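Local coordinates for protein coronin (Toxoplasma gondii, PDB 4OZU) that probably binds actin filaments, this chain being its WD40 beta-propeller domain, in a parasite whose coronin contributes to invasion and egress, at residues A124-W138 and A147-V160. Numbering follows the deposited sequence.
Sequences ATLTGALKKVLSAEW and ASGCFDGTVAFWNV
Leu126 covers one face of the Trp158 indole, a clear example of how neighbouring blades of a WD40 beta-propeller are packed together. Its CB stands over the centre of the six-membered ring, 3.6 Å from the centroid, in a CH-pi contact. With CG beside the backbone N (chi1 -46°), the two methyls spread over the same indole, CD1 reaching Trp158 CG at 3.7 Å. Thr127 O meets the ring edge in plane, 3.2 Å from Trp158 CH2. Farther along, Val160 CG1 touches both Leu126 CD1 and Trp138 CZ3, while Trp138 NE1 is hydrogen-bonded to Asn86 O.

Strand 124-126 closes the preceding blade by pairing with strand 104-108; strand 133-138 then opens the next, antiparallel to strand 145-150. Glu137 and Ala147 exchange two nearly straight backbone bonds. Toward the type I turn 150-153, Leu134 and Ser135 both face Gly149, a classic beta bulge: Gly149 O takes a short bond from Leu134 N (2.7 Å) and a weak one from Ser135 N. Gly149 N is shared weakly between Ser135 O and Ser135 OG.

Just before strand 133-138, Lys132 CG sits between the backbone N and the carbonyl carbon (chi1 59°), and the extended chain beyond carries CE and NZ over one face of Phe151. NZ makes a cation-pi contact 4.7 Å from the centroid; Leu134 CD1 meets the ring edge. Beside them, Asp152 OD1 accepts from Thr154 N in an Asx turn, and Asp152 OD2 accepts from a water (2.6 Å to its oxygen) that itself accepts from Leu130 N. The chemistry is thus divided: apolar contact with the indole joins two blades, whereas cation-pi, water and the straight Phe151 N to Lys132 O bond (2.9 Å) tie residues 130-132 to the 150-153 turn.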
loop_
_atom_site.group_PDB
_atom_site.type_symbol
_atom_site.label_atom_id
_atom_site.label_comp_id
_atom_site.label_asym_id
_atom_site.label_seq_id
_atom_site.Cartn_x
_atom_site.Cartn_y
_atom_site.Cartn_z
ATOM N N ALA A 124 6.633 5.091 19.841
ATOM C CA ALA A 124 6.318 6.494 19.592
ATOM C C ALA A 124 4.808 6.652 19.449
ATOM O O ALA A 124 4.150 5.857 18.770
ATOM C CB ALA A 124 7.040 7.008 18.340
ATOM N N THR A 125 4.275 7.668 20.121
ATOM C CA THR A 125 2.855 7.984 20.088
ATOM C C THR A 125 2.700 9.379 19.485
ATOM O O THR A 125 3.085 10.370 20.101
ATOM C CB THR A 125 2.228 7.921 21.496
ATOM O OG1 THR A 125 2.378 6.595 22.022
ATOM C CG2 THR A 125 0.752 8.273 21.454
ATOM N N LEU A 126 2.151 9.438 18.274
ATOM C CA LEU A 126 2.085 10.679 17.500
ATOM C C LEU A 126 0.698 11.297 17.597
ATOM O O LEU A 126 -0.253 10.811 16.986
ATOM C CB LEU A 126 2.452 10.413 16.037
ATOM C CG LEU A 126 3.697 9.561 15.803
ATOM C CD1 LEU A 126 4.001 9.501 14.321
ATOM C CD2 LEU A 126 4.893 10.097 16.580
ATOM N N THR A 127 0.600 12.372 18.377
ATOM C CA THR A 127 -0.683 12.975 18.736
ATOM C C THR A 127 -0.879 14.314 18.036
ATOM O O THR A 127 0.090 14.932 17.584
ATOM C CB THR A 127 -0.786 13.189 20.253
ATOM O OG1 THR A 127 0.251 14.081 20.684
ATOM C CG2 THR A 127 -0.658 11.870 21.003
ATOM N N GLY A 128 -2.132 14.758 17.944
ATOM C CA GLY A 128 -2.438 16.090 17.450
ATOM C C GLY A 128 -3.581 16.160 16.454
ATOM O O GLY A 128 -4.231 17.200 16.330
ATOM N N ALA A 129 -3.825 15.064 15.740
ATOM C CA ALA A 129 -4.918 15.010 14.777
ATOM C C ALA A 129 -6.231 15.231 15.503
ATOM O O ALA A 129 -6.425 14.711 16.603
ATOM C CB ALA A 129 -4.920 13.677 14.043
ATOM N N LEU A 130 -7.127 16.005 14.897
ATOM C CA LEU A 130 -8.374 16.395 15.557
ATOM C C LEU A 130 -9.519 15.417 15.305
ATOM O O LEU A 130 -10.501 15.418 16.040
ATOM C CB LEU A 130 -8.795 17.799 15.112
ATOM C CG LEU A 130 -7.822 18.935 15.434
ATOM C CD1 LEU A 130 -8.426 20.270 15.044
ATOM C CD2 LEU A 130 -7.433 18.946 16.906
ATOM N N LYS A 131 -9.401 14.593 14.268
ATOM C CA LYS A 131 -10.409 13.574 13.990
ATOM C C LYS A 131 -9.713 12.264 13.644
ATOM O O LYS A 131 -8.483 12.179 13.675
ATOM C CB LYS A 131 -11.343 14.020 12.858
ATOM C CG LYS A 131 -12.212 15.229 13.199
ATOM C CD LYS A 131 -13.248 14.866 14.251
ATOM C CE LYS A 131 -14.130 16.045 14.613
ATOM N NZ LYS A 131 -15.170 15.655 15.603
ATOM N N LYS A 132 -10.494 11.231 13.352
ATOM C CA LYS A 132 -9.915 9.921 13.089
ATOM C C LYS A 132 -8.880 9.994 11.977
ATOM O O LYS A 132 -9.046 10.720 10.992
ATOM C CB LYS A 132 -11.001 8.904 12.738
ATOM C CG LYS A 132 -11.855 9.239 11.535
ATOM C CD LYS A 132 -12.954 8.193 11.367
ATOM C CE LYS A 132 -13.856 8.490 10.184
ATOM N NZ LYS A 132 -15.030 7.576 10.154
ATOM N N VAL A 133 -7.797 9.251 12.165
ATOM C CA VAL A 133 -6.725 9.201 11.186
ATOM C C VAL A 133 -6.949 7.994 10.291
ATOM O O VAL A 133 -7.208 6.889 10.777
ATOM C CB VAL A 133 -5.355 9.143 11.861
ATOM C CG1 VAL A 133 -4.255 8.981 10.827
ATOM C CG2 VAL A 133 -5.131 10.418 12.670
ATOM N N LEU A 134 -6.852 8.218 8.985
ATOM C CA LEU A 134 -7.290 7.238 8.000
ATOM C C LEU A 134 -6.145 6.592 7.235
ATOM O O LEU A 134 -6.350 5.605 6.532
ATOM C CB LEU A 134 -8.240 7.892 7.002
ATOM C CG LEU A 134 -9.493 8.551 7.578
ATOM C CD1 LEU A 134 -10.284 9.211 6.464
ATOM C CD2 LEU A 134 -10.354 7.538 8.323
ATOM N N SER A 135 -4.951 7.159 7.347
ATOM C CA SER A 135 -3.797 6.583 6.685
ATOM C C SER A 135 -2.525 6.866 7.460
ATOM O O SER A 135 -2.432 7.842 8.192
ATOM C CB SER A 135 -3.675 7.120 5.258
ATOM O OG SER A 135 -3.479 8.520 5.254
ATOM N N ALA A 136 -1.552 5.978 7.296
ATOM C CA ALA A 136 -0.229 6.156 7.863
ATOM C C ALA A 136 0.746 5.506 6.892
ATOM O O ALA A 136 0.826 4.282 6.817
ATOM C CB ALA A 136 -0.129 5.535 9.237
ATOM N N GLU A 137 1.465 6.338 6.146
ATOM C CA GLU A 137 2.335 5.866 5.073
ATOM C C GLU A 137 3.782 6.309 5.264
ATOM O O GLU A 137 4.078 7.499 5.432
ATOM C CB GLU A 137 1.822 6.369 3.723
ATOM C CG GLU A 137 0.506 5.741 3.277
ATOM C CD GLU A 137 0.673 4.388 2.604
ATOM O OE1 GLU A 137 1.809 4.026 2.233
ATOM O OE2 GLU A 137 -0.347 3.685 2.440
ATOM N N TRP A 138 4.679 5.334 5.210
ATOM C CA TRP A 138 6.101 5.582 5.354
ATOM C C TRP A 138 6.720 6.066 4.057
ATOM O O TRP A 138 6.431 5.533 2.984
ATOM C CB TRP A 138 6.829 4.309 5.776
ATOM C CG TRP A 138 6.433 3.732 7.085
ATOM C CD1 TRP A 138 5.545 2.717 7.304
ATOM C CD2 TRP A 138 6.957 4.091 8.364
ATOM N NE1 TRP A 138 5.474 2.433 8.649
ATOM C CE2 TRP A 138 6.330 3.264 9.320
ATOM C CE3 TRP A 138 7.893 5.035 8.797
ATOM C CZ2 TRP A 138 6.611 3.352 10.677
ATOM C CZ3 TRP A 138 8.161 5.129 10.152
ATOM C CH2 TRP A 138 7.524 4.290 11.075
ATOM N N ALA A 147 3.720 10.030 6.664
ATOM C CA ALA A 147 2.584 10.923 6.423
ATOM C C ALA A 147 1.291 10.303 6.935
ATOM O O ALA A 147 1.045 9.119 6.727
ATOM C CB ALA A 147 2.457 11.244 4.943
ATOM N N SER A 148 0.463 11.108 7.597
ATOM C CA SER A 148 -0.826 10.616 8.075
ATOM C C SER A 148 -1.944 11.522 7.583
ATOM O O SER A 148 -1.853 12.745 7.671
ATOM C CB SER A 148 -0.852 10.515 9.599
ATOM O OG SER A 148 -1.158 11.762 10.190
ATOM N N GLY A 149 -2.989 10.899 7.046
ATOM C CA GLY A 149 -4.146 11.611 6.537
ATOM C C GLY A 149 -5.316 11.498 7.494
ATOM O O GLY A 149 -5.647 10.415 7.987
ATOM N N CYS A 150 -5.949 12.635 7.752
ATOM C CA CYS A 150 -7.001 12.739 8.748
ATOM C C CYS A 150 -8.358 12.939 8.080
ATOM O O CYS A 150 -8.454 13.517 7.004
ATOM C CB CYS A 150 -6.689 13.898 9.702
ATOM S SG CYS A 150 -7.888 14.178 10.999
ATOM N N PHE A 151 -9.403 12.447 8.728
ATOM C CA PHE A 151 -10.765 12.610 8.243
ATOM C C PHE A 151 -11.148 14.087 8.087
ATOM O O PHE A 151 -12.077 14.413 7.347
ATOM C CB PHE A 151 -11.725 11.907 9.201
ATOM C CG PHE A 151 -13.161 11.917 8.761
ATOM C CD1 PHE A 151 -13.558 11.257 7.610
ATOM C CD2 PHE A 151 -14.119 12.561 9.523
ATOM C CE1 PHE A 151 -14.887 11.257 7.219
ATOM C CE2 PHE A 151 -15.445 12.567 9.138
ATOM C CZ PHE A 151 -15.830 11.913 7.986
ATOM N N ASP A 152 -10.436 14.976 8.779
ATOM C CA ASP A 152 -10.778 16.402 8.743
ATOM C C ASP A 152 -10.104 17.140 7.582
ATOM O O ASP A 152 -10.279 18.355 7.431
ATOM C CB ASP A 152 -10.428 17.071 10.079
ATOM C CG ASP A 152 -8.933 17.262 10.285
ATOM O OD1 ASP A 152 -8.116 16.819 9.455
ATOM O OD2 ASP A 152 -8.568 17.858 11.319
ATOM N N GLY A 153 -9.334 16.403 6.783
ATOM C CA GLY A 153 -8.685 16.937 5.594
ATOM C C GLY A 153 -7.212 17.275 5.751
ATOM O O GLY A 153 -6.565 17.712 4.793
ATOM N N THR A 154 -6.672 17.067 6.948
ATOM C CA THR A 154 -5.269 17.367 7.216
ATOM C C THR A 154 -4.350 16.222 6.827
ATOM O O THR A 154 -4.584 15.068 7.197
ATOM C CB THR A 154 -5.020 17.667 8.703
ATOM O OG1 THR A 154 -5.917 18.686 9.149
ATOM C CG2 THR A 154 -3.590 18.139 8.932
ATOM N N VAL A 155 -3.292 16.553 6.099
ATOM C CA VAL A 155 -2.179 15.631 5.921
ATOM C C VAL A 155 -1.060 16.108 6.831
ATOM O O VAL A 155 -0.590 17.241 6.692
ATOM C CB VAL A 155 -1.692 15.576 4.474
ATOM C CG1 VAL A 155 -0.528 14.614 4.349
ATOM C CG2 VAL A 155 -2.817 15.155 3.556
ATOM N N ALA A 156 -0.664 15.251 7.771
ATOM C CA ALA A 156 0.365 15.582 8.745
ATOM C C ALA A 156 1.629 14.800 8.456
ATOM O O ALA A 156 1.582 13.581 8.301
ATOM C CB ALA A 156 -0.121 15.289 10.160
ATOM N N PHE A 157 2.754 15.501 8.395
ATOM C CA PHE A 157 4.038 14.858 8.152
ATOM C C PHE A 157 4.850 14.789 9.437
ATOM O O PHE A 157 5.014 15.786 10.144
ATOM C CB PHE A 157 4.806 15.601 7.066
ATOM C CG PHE A 157 4.126 15.569 5.735
ATOM C CD1 PHE A 157 4.299 14.497 4.880
ATOM C CD2 PHE A 157 3.293 16.594 5.346
ATOM C CE1 PHE A 157 3.662 14.466 3.655
ATOM C CE2 PHE A 157 2.654 16.560 4.123
ATOM C CZ PHE A 157 2.843 15.508 3.277
ATOM N N TRP A 158 5.358 13.594 9.722
ATOM C CA TRP A 158 5.990 13.297 10.997
ATOM C C TRP A 158 7.428 12.844 10.835
ATOM O O TRP A 158 7.718 12.008 9.984
ATOM C CB TRP A 158 5.219 12.195 11.722
ATOM C CG TRP A 158 3.930 12.622 12.326
ATOM C CD1 TRP A 158 2.686 12.537 11.766
ATOM C CD2 TRP A 158 3.748 13.193 13.624
ATOM N NE1 TRP A 158 1.742 13.019 12.639
ATOM C CE2 TRP A 158 2.369 13.432 13.786
ATOM C CE3 TRP A 158 4.619 13.531 14.666
ATOM C CZ2 TRP A 158 1.844 13.990 14.947
ATOM C CZ3 TRP A 158 4.094 14.079 15.813
ATOM C CH2 TRP A 158 2.723 14.306 15.944
ATOM N N ASN A 159 8.313 13.386 11.662
ATOM C CA ASN A 159 9.625 12.795 11.903
ATOM C C ASN A 159 9.506 11.930 13.155
ATOM O O ASN A 159 9.541 12.442 14.273
ATOM C CB ASN A 159 10.691 13.882 12.077
ATOM C CG ASN A 159 12.090 13.322 12.297
ATOM O OD1 ASN A 159 12.277 12.126 12.532
ATOM N ND2 ASN A 159 13.085 14.199 12.224
ATOM N N VAL A 160 9.342 10.626 12.979
ATOM C CA VAL A 160 9.018 9.766 14.115
ATOM C C VAL A 160 10.159 9.725 15.127
ATOM O O VAL A 160 9.917 9.566 16.319
ATOM C CB VAL A 160 8.681 8.314 13.673
ATOM C CG1 VAL A 160 7.523 8.317 12.686
ATOM C CG2 VAL A 160 9.887 7.634 13.065
HETATM O O HOH W 1 -6.187 17.291 12.312
#